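Local coordinates for uncharacterized protein (Bacteroides uniformis ATCC 8492, PDB 4Q68) that probably cleaves the amide bond between N-acetylmuramic acid and the L-alanine of the stem peptide in peptidoglycan, as an amidase of the NlpC/P60 family, at residues A[199-204]-A[218-223]; A[6-11]-A[193-198]; A[12-17]-A[46-51]. All blocks are in the same frame, centred on the assembly; numbering follows the deposited sequence. Where two conformers were deposited one is given.

Contact 1. Residues A[199-204]-A[218-223]; sequences NKLLLV and VPLSQM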
ATOM      1  N   ASN A 199     -16.530  -4.861  16.698  1.00 12.02           N
ATOM      2  CA  ASN A 199     -16.318  -3.431  16.876  1.00 12.46           C
ATOM      3  C   ASN A 199     -14.880  -2.945  17.053  1.00 11.90           C
ATOM      4  O   ASN A 199     -14.666  -1.736  17.031  1.00 12.54           O
ATOM      5  CB  ASN A 199     -17.219  -2.875  17.970  1.00 14.94           C
ATOM      6  CG  ASN A 199     -18.678  -3.087  17.656  1.00 18.71           C
ATOM      7  OD1 ASN A 199     -19.136  -2.748  16.561  1.00 23.22           O
ATOM      8  ND2 ASN A 199     -19.412  -3.679  18.588  1.00 23.15           N
ATOM      9  N   LYS A 200     -13.896  -3.838  17.171  1.00 10.09           N
ATOM     10  CA  LYS A 200     -12.501  -3.404  17.163  1.00  8.76           C
ATOM     11  C   LYS A 200     -12.054  -3.265  15.724  1.00  7.34           C
ATOM     12  O   LYS A 200     -12.348  -4.126  14.895  1.00  7.85           O
ATOM     13  CB  LYS A 200     -11.603  -4.401  17.876  1.00 10.07           C
ATOM     14  CG  LYS A 200     -11.956  -4.525  19.332  1.00 12.18           C
ATOM     15  CD  LYS A 200     -11.058  -5.490  20.077  1.00 12.72           C
ATOM     16  CE  LYS A 200     -11.352  -5.496  21.571  1.00 14.14           C
ATOM     17  NZ  LYS A 200     -12.731  -5.951  21.847  1.00 15.71           N
ATOM     18  N   LEU A 201     -11.330  -2.189  15.419  1.00  7.01           N
ATOM     19  CA  LEU A 201     -10.711  -2.040  14.113  1.00  6.59           C
ATOM     20  C   LEU A 201      -9.372  -2.763  14.109  1.00  6.27           C
ATOM     21  O   LEU A 201      -8.407  -2.328  14.752  1.00  6.78           O
ATOM     22  CB  LEU A 201     -10.532  -0.576  13.755  1.00  6.47           C
ATOM     23  CG  LEU A 201      -9.757  -0.310  12.467  1.00  6.50           C
ATOM     24  CD1 LEU A 201     -10.405  -0.944  11.246  1.00  6.91           C
ATOM     25  CD2 LEU A 201      -9.593   1.178  12.265  1.00  7.32           C
ATOM     26  N   LEU A 202      -9.369  -3.900  13.405  1.00  6.15           N
ATOM     27  CA  LEU A 202      -8.214  -4.754  13.187  1.00  6.35           C
ATOM     28  C   LEU A 202      -7.690  -4.538  11.773  1.00  5.73           C
ATOM     29  O   LEU A 202      -8.281  -3.827  10.963  1.00  6.20           O
ATOM     30  CB  LEU A 202      -8.583  -6.232  13.381  1.00  6.37           C
ATOM     31  CG  LEU A 202      -9.345  -6.597  14.643  1.00  7.11           C
ATOM     32  CD1 LEU A 202      -9.570  -8.087  14.691  1.00  7.87           C
ATOM     33  CD2 LEU A 202      -8.616  -6.106  15.894  1.00  8.16           C
ATOM     34  N   LEU A 203      -6.542  -5.136  11.497  1.00  5.99           N
ATOM     35  CA  LEU A 203      -5.942  -5.087  10.175  1.00  5.90           C
ATOM     36  C   LEU A 203      -5.727  -6.497   9.635  1.00  5.96           C
ATOM     37  O   LEU A 203      -5.193  -7.361  10.340  1.00  6.60           O
ATOM     38  CB  LEU A 203      -4.602  -4.353  10.243  1.00  5.97           C
ATOM     39  CG  LEU A 203      -4.080  -3.829   8.915  1.00  6.43           C
ATOM     40  CD1 LEU A 203      -4.920  -2.655   8.442  1.00  6.89           C
ATOM     41  CD2 LEU A 203      -2.624  -3.410   9.038  1.00  6.89           C
ATOM     42  N   VAL A 204      -6.163  -6.728   8.403  1.00  5.79           N
ATOM     43  CA  VAL A 204      -5.792  -7.912   7.644  1.00  5.88           C
ATOM     44  C   VAL A 204      -4.543  -7.518   6.867  1.00  5.35           C
ATOM     45  O   VAL A 204      -4.558  -6.562   6.097  1.00  5.84           O
ATOM     46  CB  VAL A 204      -6.922  -8.353   6.700  1.00  6.56           C
ATOM     47  CG1 VAL A 204      -6.463  -9.505   5.821  1.00  7.79           C
ATOM     48  CG2 VAL A 204      -8.138  -8.739   7.510  1.00  7.56           C
ATOM     49  N   VAL A 218      -4.128  -7.583  17.877  1.00  8.51           N
ATOM     50  CA  VAL A 218      -4.433  -6.357  18.575  1.00  8.53           C
ATOM     51  C   VAL A 218      -5.042  -5.380  17.578  1.00  7.61           C
ATOM     52  O   VAL A 218      -4.858  -5.511  16.359  1.00  7.76           O
ATOM     53  CB  VAL A 218      -3.175  -5.761  19.261  1.00  9.24           C
ATOM     54  CG1 VAL A 218      -2.600  -6.768  20.239  1.00 11.02           C
ATOM     55  CG2 VAL A 218      -2.108  -5.328  18.241  1.00 10.24           C
ATOM     56  N   PRO A 219      -5.772  -4.376  18.066  1.00  7.65           N
ATOM     57  CA  PRO A 219      -6.321  -3.390  17.154  1.00  7.47           C
ATOM     58  C   PRO A 219      -5.236  -2.612  16.420  1.00  7.18           C
ATOM     59  O   PRO A 219      -4.095  -2.492  16.887  1.00  7.84           O
ATOM     60  CB  PRO A 219      -7.137  -2.479  18.080  1.00  8.30           C
ATOM     61  CG  PRO A 219      -7.439  -3.327  19.278  1.00  9.71           C
ATOM     62  CD  PRO A 219      -6.222  -4.155  19.447  1.00  8.76           C
ATOM     63  N   LEU A 220      -5.610  -2.064  15.278  1.00  6.64           N
ATOM     64  CA  LEU A 220      -4.710  -1.203  14.523  1.00  6.60           C
ATOM     65  C   LEU A 220      -4.111  -0.098  15.410  1.00  6.79           C
ATOM     66  O   LEU A 220      -2.920   0.200  15.308  1.00  7.56           O
ATOM     67  CB  LEU A 220      -5.454  -0.622  13.319  1.00  6.63           C
ATOM     68  CG  LEU A 220      -4.691   0.345  12.421  1.00  6.32           C
ATOM     69  CD1 LEU A 220      -3.418  -0.231  11.871  1.00  6.69           C
ATOM     70  CD2 LEU A 220      -5.609   0.822  11.297  1.00  6.57           C
ATOM     71  N   SER A 221      -4.920   0.488  16.288  1.00  7.07           N
ATOM     72  CA  SER A 221      -4.428   1.511  17.200  1.00  7.77           C
ATOM     73  C   SER A 221      -3.230   1.008  18.003  1.00  7.85           C
ATOM     74  O   SER A 221      -2.278   1.754  18.242  1.00  9.11           O
ATOM     75  CB  SER A 221      -5.536   1.948  18.154  1.00  8.41           C
ATOM     76  OG  SER A 221      -6.073   0.829  18.833  1.00 10.10           O
ATOM     77  N   GLN A 222      -3.298  -0.238  18.478  1.00  8.62           N
ATOM     78  CA  GLN A 222      -2.214  -0.829  19.266  1.00  9.48           C
ATOM     79  C   GLN A 222      -0.999  -1.130  18.394  1.00  9.17           C
ATOM     80  O   GLN A 222       0.139  -0.957  18.823  1.00  9.99           O
ATOM     81  CB  GLN A 222      -2.687  -2.110  19.966  1.00 10.05           C
ATOM     82  CG  GLN A 222      -1.692  -2.680  20.968  1.00 11.89           C
ATOM     83  CD  GLN A 222      -1.504  -1.807  22.166  1.00 14.09           C
ATOM     84  OE1 GLN A 222      -0.364  -1.516  22.578  1.00 19.35           O
ATOM     85  NE2 GLN A 222      -2.601  -1.377  22.749  1.00 18.11           N
HETATM   86  N   MSE A 223      -1.233  -1.626  17.184  1.00  8.65           N
HETATM   87  CA  MSE A 223      -0.127  -1.846  16.247  0.90  8.25           C
HETATM   88  C   MSE A 223       0.672  -0.567  16.080  1.00  8.26           C
HETATM   89  O   MSE A 223       1.912  -0.579  16.086  1.00  9.51           O
HETATM   90  CB  MSE A 223      -0.651  -2.271  14.879  0.90  8.16           C
HETATM   91  CG  MSE A 223      -1.323  -3.633  14.846  0.90  8.42           C
HETATM   92 SE   MSE A 223      -1.997  -4.062  13.072  0.68  9.14          SE
HETATM   93  CE  MSE A 223      -0.317  -4.002  12.079  0.90 12.12           C
TER
HETATM   94  O   HOH W   1      -7.786   0.442  15.830  1.00  8.01           O
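The carbonyl of Leu201 reaches across to the first turn of the helix that begins at Leu220. Leu220 N lies 2.9 Å from Leu201 O, with a nearly straight N-H (162°), and approaches in the carbonyl plane. The same oxygen probably also takes a proton from a water, whose oxygen in turn accepts a bond from Ser221 N at 2.9 Å. Directly before these donors, Pro219 holds the N-cap position. Proline suits it because no proton is needed from its nitrogen there. Pro219 CA also sits 3.8 Å from Leu202 CD2.

Leucines fill the apolar side. Leu201 and Leu220 run side by side in the same direction and meet at their CD2 methyls, 4.1 Å apart. In both, CG stands anti to the backbone N (chi1 174° and 178°), which turns the two branches alike. Leu203 CD2 comes within 4.3 Å of Leu220 CD1, and in one of two modelled positions the selenomethionine Met223, bent at chi3, crosses Leu203 at about a right angle and sets SE 3.9 Å from Leu203 CB.

Further out, Ser216 OG bonds to both Leu203 N and Val218 O, tying the strand to the approach to the helix, while Ile177 of strand 176-181 backs Leu203 and Leu220. The strand carbonyl therefore serves the amide of Leu220 directly, and probably that of Ser221 through the water; its partial negative charge is likely to suit the positive end of the helix dipole.

Contact 2. Residues A[6-11]-A[193-198]; sequences DMLSNG and IAFYAD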
ATOM      1  N   ASP A   6     -16.603  -6.531  -0.300  1.00  8.89           N
ATOM      2  CA  ASP A   6     -15.900  -7.376  -1.243  1.00  8.73           C
ATOM      3  C   ASP A   6     -14.375  -7.248  -1.104  1.00  7.49           C
ATOM      4  O   ASP A   6     -13.656  -8.233  -1.181  1.00  7.97           O
ATOM      5  CB  ASP A   6     -16.331  -7.067  -2.679  1.00  9.65           C
ATOM      6  CG  ASP A   6     -17.780  -7.442  -2.971  1.00 11.78           C
ATOM      7  OD1 ASP A   6     -18.419  -8.160  -2.175  1.00 14.51           O
ATOM      8  OD2 ASP A   6     -18.277  -6.974  -4.015  1.00 15.75           O
HETATM    9  N   MSE A   7     -13.866  -6.036  -0.895  1.00  7.30           N
HETATM   10  CA  MSE A   7     -12.441  -5.864  -0.572  1.00  6.68           C
HETATM   11  C   MSE A   7     -12.074  -6.694   0.653  1.00  6.55           C
HETATM   12  O   MSE A   7     -11.059  -7.395   0.661  1.00  7.01           O
HETATM   13  CB  MSE A   7     -12.142  -4.388  -0.265  1.00  7.01           C
HETATM   14  CG  MSE A   7     -11.951  -3.493  -1.452  1.00  7.06           C
HETATM   15 SE   MSE A   7     -10.269  -3.797  -2.381  0.75  7.94          SE
HETATM   16  CE  MSE A   7      -9.031  -3.509  -0.925  1.00 12.06           C
ATOM     17  N   LEU A   8     -12.880  -6.598   1.704  1.00  6.63           N
ATOM     18  CA  LEU A   8     -12.597  -7.340   2.929  1.00  6.84           C
ATOM     19  C   LEU A   8     -12.650  -8.852   2.701  1.00  7.03           C
ATOM     20  O   LEU A   8     -11.749  -9.573   3.117  1.00  7.30           O
ATOM     21  CB  LEU A   8     -13.570  -6.923   4.028  1.00  7.31           C
ATOM     22  CG  LEU A   8     -13.461  -7.716   5.335  1.00  7.95           C
ATOM     23  CD1 LEU A   8     -12.060  -7.610   5.948  1.00  8.15           C
ATOM     24  CD2 LEU A   8     -14.513  -7.258   6.322  1.00  8.79           C
ATOM     25  N   SER A   9     -13.695  -9.342   2.042  1.00  7.64           N
ATOM     26  CA  SER A   9     -13.800 -10.773   1.861  0.70  7.94           C
ATOM     27  C   SER A   9     -12.676 -11.281   0.955  1.00  7.42           C
ATOM     28  O   SER A   9     -12.141 -12.359   1.202  1.00  8.01           O
ATOM     29  CB  SER A   9     -15.192 -11.164   1.382  0.70  9.04           C
ATOM     30  OG  SER A   9     -15.472 -10.625   0.127  0.70 10.89           O
ATOM     31  N   ASN A  10     -12.282 -10.509  -0.055  1.00  7.24           N
ATOM     32  CA  ASN A  10     -11.163 -10.935  -0.882  1.00  7.03           C
ATOM     33  C   ASN A  10      -9.842 -10.912  -0.103  1.00  7.09           C
ATOM     34  O   ASN A  10      -8.994 -11.779  -0.316  1.00  8.58           O
ATOM     35  CB  ASN A  10     -11.076 -10.116  -2.167  1.00  7.19           C
ATOM     36  CG  ASN A  10     -12.176 -10.460  -3.136  1.00  8.09           C
ATOM     37  OD1 ASN A  10     -12.726 -11.574  -3.091  1.00 10.49           O
ATOM     38  ND2 ASN A  10     -12.510  -9.527  -4.021  1.00  8.50           N
ATOM     39  N   GLY A  11      -9.678  -9.970   0.820  1.00  6.71           N
ATOM     40  CA  GLY A  11      -8.523  -9.995   1.698  1.00  6.97           C
ATOM     41  C   GLY A  11      -8.515 -11.211   2.620  1.00  6.92           C
ATOM     42  O   GLY A  11      -7.478 -11.845   2.805  1.00  7.04           O
ATOM     43  N   ILE A 193      -5.565  -4.075   5.144  1.00  5.01           N
ATOM     44  CA  ILE A 193      -6.981  -3.882   4.858  0.50  5.18           C
ATOM     45  C   ILE A 193      -7.747  -3.786   6.183  1.00  4.90           C
ATOM     46  O   ILE A 193      -7.575  -4.629   7.070  1.00  5.60           O
ATOM     47  CB  ILE A 193      -7.513  -5.073   4.014  0.50  5.78           C
ATOM     48  CG1 ILE A 193      -6.699  -5.246   2.725  0.50  6.21           C
ATOM     49  CG2 ILE A 193      -8.991  -4.910   3.710  0.50  6.03           C
ATOM     50  CD1 ILE A 193      -6.776  -4.073   1.786  0.50  6.93           C
ATOM     51  N   ALA A 194      -8.587  -2.765   6.321  1.00  5.12           N
ATOM     52  CA  ALA A 194      -9.373  -2.570   7.529  1.00  5.36           C
ATOM     53  C   ALA A 194     -10.429  -3.654   7.722  1.00  5.30           C
ATOM     54  O   ALA A 194     -11.148  -3.995   6.792  1.00  5.84           O
ATOM     55  CB  ALA A 194     -10.054  -1.221   7.469  1.00  5.70           C
ATOM     56  N   PHE A 195     -10.538  -4.143   8.949  1.00  5.38           N
ATOM     57  CA  PHE A 195     -11.500  -5.178   9.306  1.00  5.94           C
ATOM     58  C   PHE A 195     -12.006  -4.916  10.722  1.00  6.14           C
ATOM     59  O   PHE A 195     -11.248  -5.012  11.685  1.00  6.56           O
ATOM     60  CB  PHE A 195     -10.802  -6.537   9.236  1.00  6.54           C
ATOM     61  CG  PHE A 195     -11.608  -7.712   9.771  1.00  6.89           C
ATOM     62  CD1 PHE A 195     -12.984  -7.792   9.616  1.00  8.22           C
ATOM     63  CD2 PHE A 195     -10.964  -8.768  10.380  1.00  8.33           C
ATOM     64  CE1 PHE A 195     -13.698  -8.883  10.105  1.00  9.39           C
ATOM     65  CE2 PHE A 195     -11.686  -9.867  10.853  1.00  9.46           C
ATOM     66  CZ  PHE A 195     -13.039  -9.917  10.714  1.00 10.14           C
ATOM     67  N   TYR A 196     -13.302  -4.623  10.832  1.00  6.88           N
ATOM     68  CA  TYR A 196     -13.951  -4.500  12.135  1.00  7.51           C
ATOM     69  C   TYR A 196     -14.413  -5.878  12.584  1.00  7.79           C
ATOM     70  O   TYR A 196     -15.230  -6.528  11.926  1.00 10.37           O
ATOM     71  CB  TYR A 196     -15.132  -3.553  12.085  1.00  7.98           C
ATOM     72  CG  TYR A 196     -14.750  -2.098  11.998  1.00  7.76           C
ATOM     73  CD1 TYR A 196     -14.529  -1.352  13.139  1.00  8.20           C
ATOM     74  CD2 TYR A 196     -14.592  -1.469  10.769  1.00  7.52           C
ATOM     75  CE1 TYR A 196     -14.192  -0.013  13.066  1.00  8.21           C
ATOM     76  CE2 TYR A 196     -14.244  -0.127  10.686  1.00  8.00           C
ATOM     77  CZ  TYR A 196     -14.054   0.602  11.836  1.00  7.67           C
ATOM     78  OH  TYR A 196     -13.719   1.929  11.792  1.00  8.45           O
ATOM     79  N   ALA A 197     -13.905  -6.310  13.731  1.00  8.30           N
ATOM     80  CA  ALA A 197     -14.264  -7.590  14.322  1.00  9.16           C
ATOM     81  C   ALA A 197     -14.760  -7.281  15.717  1.00  9.43           C
ATOM     82  O   ALA A 197     -13.998  -6.790  16.555  1.00  9.44           O
ATOM     83  CB  ALA A 197     -13.064  -8.531  14.359  1.00 10.43           C
ATOM     84  N   ASP A 198     -16.060  -7.500  15.950  1.00 11.52           N
ATOM     85  CA  ASP A 198     -16.670  -7.196  17.230  1.00 11.88           C
ATOM     86  C   ASP A 198     -16.336  -5.772  17.648  1.00 11.46           C
ATOM     87  O   ASP A 198     -15.917  -5.529  18.788  1.00 13.58           O
ATOM     88  CB  ASP A 198     -16.180  -8.201  18.273  1.00 12.73           C
ATOM     89  CG  ASP A 198     -16.875  -8.049  19.614  1.00 14.50           C
ATOM     90  OD1 ASP A 198     -18.067  -7.667  19.650  1.00 18.00           O
ATOM     91  OD2 ASP A 198     -16.218  -8.326  20.638  1.00 16.05           O
TER
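Leu8 and Phe195 make one of the two apolar meetings between helix 2-12 and strand 188-197. The leucine sets both methyls against the base of the phenylalanine side chain: Leu8 CD2 lies 3.7 Å from Phe195 CD1, obliquely to the ring, and Leu8 CD1 lies 3.7 Å from Phe195 CB. Its CG is anti to the backbone N (chi1 175°), which carries the fork from the flank of the helix towards the strand. An alanine here would lose both methyls and is likely to leave a gap beside Phe195, whose ring would be freer to turn. Ala197 CB lies over the rim of one face of that ring, 3.9 Å above its plane.

A second apolar pair lies deeper. Selenomethionine Met7, bent at chi2 and chi3, brings CE to 3.6 Å from Ile193 CD1 in the isoleucine conformer modelled here, and Ile176 touches both residues.

Polar bonding between the segments is absent; the peptide groups of Ile193 and Phe195 pair with Val204 and Leu202 of the neighbouring strand. Flexible and branched apolar side chains are thus what fills the interface. The axes of segments 6-11 and 193-197 run almost perpendicular (97°), with a closest approach of 8.7 Å, as a helix laid across an antiparallel sheet, consistent with the papain-like alpha/beta fold of NlpC/P60 enzymes.

Contact 3. Residues A[12-17]-A[46-51]; sequences IKYLDV and EYVLAE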
ATOM      1  N   ILE A  12      -9.674 -11.556   3.179  1.00  7.24           N
ATOM      2  CA  ILE A  12      -9.814 -12.717   4.063  0.50  7.87           C
ATOM      3  C   ILE A  12      -9.429 -14.006   3.345  1.00  7.46           C
ATOM      4  O   ILE A  12      -8.904 -14.935   3.960  1.00  7.95           O
ATOM      5  CB  ILE A  12     -11.256 -12.802   4.628  0.50  8.99           C
ATOM      6  CG1 ILE A  12     -11.475 -11.719   5.693  0.50 10.05           C
ATOM      7  CG2 ILE A  12     -11.575 -14.199   5.188  0.50  8.52           C
ATOM      8  CD1 ILE A  12     -10.507 -11.771   6.863  0.50 10.68           C
ATOM      9  N   LYS A  13      -9.670 -14.076   2.033  1.00  7.61           N
ATOM     10  CA  LYS A  13      -9.253 -15.233   1.218  0.50  8.19           C
ATOM     11  C   LYS A  13      -7.766 -15.502   1.242  1.00  8.12           C
ATOM     12  O   LYS A  13      -7.333 -16.619   0.953  1.00 10.33           O
ATOM     13  CB  LYS A  13      -9.645 -15.076  -0.251  0.50  9.46           C
ATOM     14  CG  LYS A  13     -11.127 -15.148  -0.507  0.50 11.04           C
ATOM     15  CD  LYS A  13     -11.456 -15.104  -1.987  0.50 14.03           C
ATOM     16  CE  LYS A  13     -12.896 -14.711  -2.227  0.50 16.70           C
ATOM     17  NZ  LYS A  13     -13.128 -14.273  -3.631  0.50 17.98           N
ATOM     18  N   TYR A  14      -6.968 -14.475   1.558  1.00  7.80           N
ATOM     19  CA  TYR A  14      -5.509 -14.619   1.646  1.00  7.44           C
ATOM     20  C   TYR A  14      -5.003 -15.031   3.026  1.00  7.24           C
ATOM     21  O   TYR A  14      -3.801 -15.199   3.198  1.00  7.89           O
ATOM     22  CB  TYR A  14      -4.812 -13.318   1.220  1.00  7.40           C
ATOM     23  CG  TYR A  14      -4.737 -13.157  -0.274  1.00  7.30           C
ATOM     24  CD1 TYR A  14      -5.817 -12.670  -0.993  1.00  7.96           C
ATOM     25  CD2 TYR A  14      -3.595 -13.512  -0.986  1.00  7.88           C
ATOM     26  CE1 TYR A  14      -5.760 -12.549  -2.376  1.00  8.12           C
ATOM     27  CE2 TYR A  14      -3.527 -13.375  -2.361  1.00  8.09           C
ATOM     28  CZ  TYR A  14      -4.609 -12.906  -3.054  1.00  7.69           C
ATOM     29  OH  TYR A  14      -4.532 -12.809  -4.424  1.00  8.83           O
ATOM     30  N   LEU A  15      -5.875 -15.217   4.019  1.00  7.26           N
ATOM     31  CA  LEU A  15      -5.367 -15.638   5.317  1.00  7.47           C
ATOM     32  C   LEU A  15      -4.521 -16.890   5.139  1.00  7.54           C
ATOM     33  O   LEU A  15      -4.877 -17.795   4.376  1.00  8.19           O
ATOM     34  CB  LEU A  15      -6.496 -15.886   6.321  1.00  7.47           C
ATOM     35  CG  LEU A  15      -7.237 -14.632   6.786  1.00  8.07           C
ATOM     36  CD1 LEU A  15      -8.380 -15.026   7.680  1.00  8.56           C
ATOM     37  CD2 LEU A  15      -6.319 -13.672   7.532  1.00  9.71           C
ATOM     38  N   ASP A  16      -3.409 -16.923   5.862  1.00  7.40           N
ATOM     39  CA  ASP A  16      -2.463 -18.038   5.916  1.00  7.98           C
ATOM     40  C   ASP A  16      -1.532 -18.134   4.718  1.00  8.48           C
ATOM     41  O   ASP A  16      -0.630 -18.967   4.729  1.00 10.21           O
ATOM     42  CB  ASP A  16      -3.185 -19.367   6.221  1.00  8.19           C
ATOM     43  CG  ASP A  16      -3.939 -19.309   7.527  1.00  8.49           C
ATOM     44  OD1 ASP A  16      -3.348 -18.813   8.518  1.00 11.43           O
ATOM     45  OD2 ASP A  16      -5.110 -19.758   7.589  1.00  9.80           O
ATOM     46  N   VAL A  17      -1.696 -17.273   3.712  1.00  7.99           N
ATOM     47  CA  VAL A  17      -0.741 -17.241   2.617  1.00  8.52           C
ATOM     48  C   VAL A  17       0.614 -16.791   3.176  1.00  8.18           C
ATOM     49  O   VAL A  17       0.681 -15.814   3.925  1.00  8.40           O
ATOM     50  CB  VAL A  17      -1.207 -16.306   1.496  1.00  8.36           C
ATOM     51  CG1 VAL A  17      -0.101 -16.080   0.465  1.00  9.16           C
ATOM     52  CG2 VAL A  17      -2.439 -16.889   0.813  1.00  8.73           C
ATOM     53  N   GLU A  46      -2.279  -5.045  -3.416  1.00  4.79           N
ATOM     54  CA  GLU A  46      -2.417  -4.936  -4.863  1.00  4.94           C
ATOM     55  C   GLU A  46      -3.258  -6.068  -5.436  1.00  4.96           C
ATOM     56  O   GLU A  46      -4.132  -5.825  -6.269  1.00  5.62           O
ATOM     57  CB  GLU A  46      -1.049  -4.892  -5.542  1.00  5.30           C
ATOM     58  CG  GLU A  46      -0.286  -3.632  -5.219  1.00  5.26           C
ATOM     59  CD  GLU A  46       1.012  -3.485  -5.971  1.00  6.17           C
ATOM     60  OE1 GLU A  46       1.714  -4.515  -6.148  1.00  7.65           O
ATOM     61  OE2 GLU A  46       1.316  -2.332  -6.389  1.00  7.94           O
ATOM     62  N   TYR A  47      -3.006  -7.306  -5.019  1.00  5.56           N
ATOM     63  CA  TYR A  47      -3.782  -8.428  -5.549  1.00  5.80           C
ATOM     64  C   TYR A  47      -5.244  -8.344  -5.121  1.00  5.70           C
ATOM     65  O   TYR A  47      -6.141  -8.667  -5.908  1.00  6.24           O
ATOM     66  CB  TYR A  47      -3.219  -9.784  -5.104  1.00  6.37           C
ATOM     67  CG  TYR A  47      -1.787 -10.061  -5.534  1.00  6.16           C
ATOM     68  CD1 TYR A  47      -1.333  -9.761  -6.809  1.00  6.47           C
ATOM     69  CD2 TYR A  47      -0.888 -10.628  -4.638  1.00  6.45           C
ATOM     70  CE1 TYR A  47      -0.019 -10.032  -7.184  1.00  6.85           C
ATOM     71  CE2 TYR A  47       0.424 -10.883  -4.988  1.00  6.84           C
ATOM     72  CZ  TYR A  47       0.865 -10.580  -6.262  1.00  6.32           C
ATOM     73  OH  TYR A  47       2.176 -10.800  -6.647  1.00  7.33           O
ATOM     74  N   VAL A  48      -5.494  -7.948  -3.880  1.00  5.53           N
ATOM     75  CA  VAL A  48      -6.859  -7.838  -3.398  1.00  5.51           C
ATOM     76  C   VAL A  48      -7.613  -6.746  -4.155  1.00  5.33           C
ATOM     77  O   VAL A  48      -8.755  -6.943  -4.594  1.00  5.98           O
ATOM     78  CB  VAL A  48      -6.886  -7.602  -1.881  1.00  6.11           C
ATOM     79  CG1 VAL A  48      -8.291  -7.300  -1.407  1.00  7.11           C
ATOM     80  CG2 VAL A  48      -6.346  -8.844  -1.153  1.00  7.39           C
ATOM     81  N   LEU A  49      -6.994  -5.583  -4.311  1.00  5.07           N
ATOM     82  CA  LEU A  49      -7.611  -4.490  -5.048  1.00  5.31           C
ATOM     83  C   LEU A  49      -7.837  -4.884  -6.507  1.00  5.42           C
ATOM     84  O   LEU A  49      -8.898  -4.613  -7.072  1.00  5.96           O
ATOM     85  CB  LEU A  49      -6.735  -3.237  -4.937  1.00  5.21           C
ATOM     86  CG  LEU A  49      -7.242  -1.981  -5.652  1.00  5.50           C
ATOM     87  CD1 LEU A  49      -8.611  -1.526  -5.165  1.00  6.03           C
ATOM     88  CD2 LEU A  49      -6.225  -0.868  -5.494  1.00  5.50           C
ATOM     89  N   ALA A  50      -6.857  -5.530  -7.129  1.00  5.54           N
ATOM     90  CA  ALA A  50      -6.999  -5.946  -8.546  1.00  6.14           C
ATOM     91  C   ALA A  50      -8.159  -6.907  -8.707  1.00  6.20           C
ATOM     92  O   ALA A  50      -8.946  -6.779  -9.635  1.00  7.30           O
ATOM     93  CB  ALA A  50      -5.720  -6.566  -9.045  1.00  6.57           C
ATOM     94  N   GLU A  51      -8.273  -7.872  -7.804  1.00  6.25           N
ATOM     95  CA  GLU A  51      -9.369  -8.829  -7.875  1.00  7.03           C
ATOM     96  C   GLU A  51     -10.712  -8.143  -7.679  1.00  6.43           C
ATOM     97  O   GLU A  51     -11.666  -8.398  -8.417  1.00  7.59           O
ATOM     98  CB  GLU A  51      -9.188  -9.919  -6.833  1.00  7.63           C
ATOM     99  CG  GLU A  51     -10.326 -10.935  -6.805  1.00  9.23           C
ATOM    100  CD  GLU A  51     -10.111 -12.074  -5.826  1.00 11.22           C
ATOM    101  OE1 GLU A  51      -9.108 -12.085  -5.080  1.00 13.23           O
ATOM    102  OE2 GLU A  51     -10.991 -12.970  -5.806  1.00 15.01           O
TER
HETATM  103  O   HOH W   2      -6.555 -11.505  -5.475  1.00 13.66           O
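Tyr14 pushes its ring out of the turn after helix 2-12 and against helix 41-53, and here the packing is close. Val48 CG2 approaches the ring obliquely, 3.9 Å from Tyr14 CD1, while Tyr14 OH ends 3.4 Å from Tyr47 CB. The two tyrosines cross at about a right angle. Tyr47 sends its own hydroxyl elsewhere, to Asn35 N. A water at the edge of the Tyr14 ring, in its plane, completes this part: it accepts the proton of Tyr14 OH at 2.6 Å, then gives its own to Tyr47 O (2.9 Å) and to Glu51 OE1 (2.6 Å). A tyrosine suits the place because its apolar ring can pack beside Val48 while its hydroxyl still feeds this water.

The outer side is looser. Exposed Lys13 stretches its chain across Glu51 at about a right angle, and Lys13 NZ forms a salt bridge to Glu51 OE2 at 3.3 Å, with only a weak hydrogen bond in it, in one of the lysine's two modelled conformers. Asn10 OD1, on the helix just before, is the stronger partner of that ammonium. Glu51 CG stands anti to the backbone N (chi1 178°) and the chain is extended, which carries the carboxylate out to both partners.

Glu51 thus divides its carboxylate between the shared water and a surface lysine. Short water bonds give the inner link direction, whereas the charged outer one probably adds a more adjustable attraction.

Contact 2 is the most buried of the three and relies on apolar packing alone. Contacts 1 and 3 are partly buried, and each adds a bridging water and directional polar bonds; contact 3 also brings opposite charges to the surface. Contacts 1 and 2 share one sheet, since their strands, 200-207 and 188-197, are antiparallel neighbours, with Leu202 N 2.8 Å from Phe195 O. Contacts 2 and 3 are linked through helix 2-12, which packs against helix 41-53 where Met7 meets Val48. In NlpC/P60 enzymes the equivalent of this latter helix typically carries the catalytic cysteine at its N-terminal end, so contacts 2 and 3 relate that helix, through helix 2-12, to the sheet, while contact 1 packs helix 220-225 on strand 200-207.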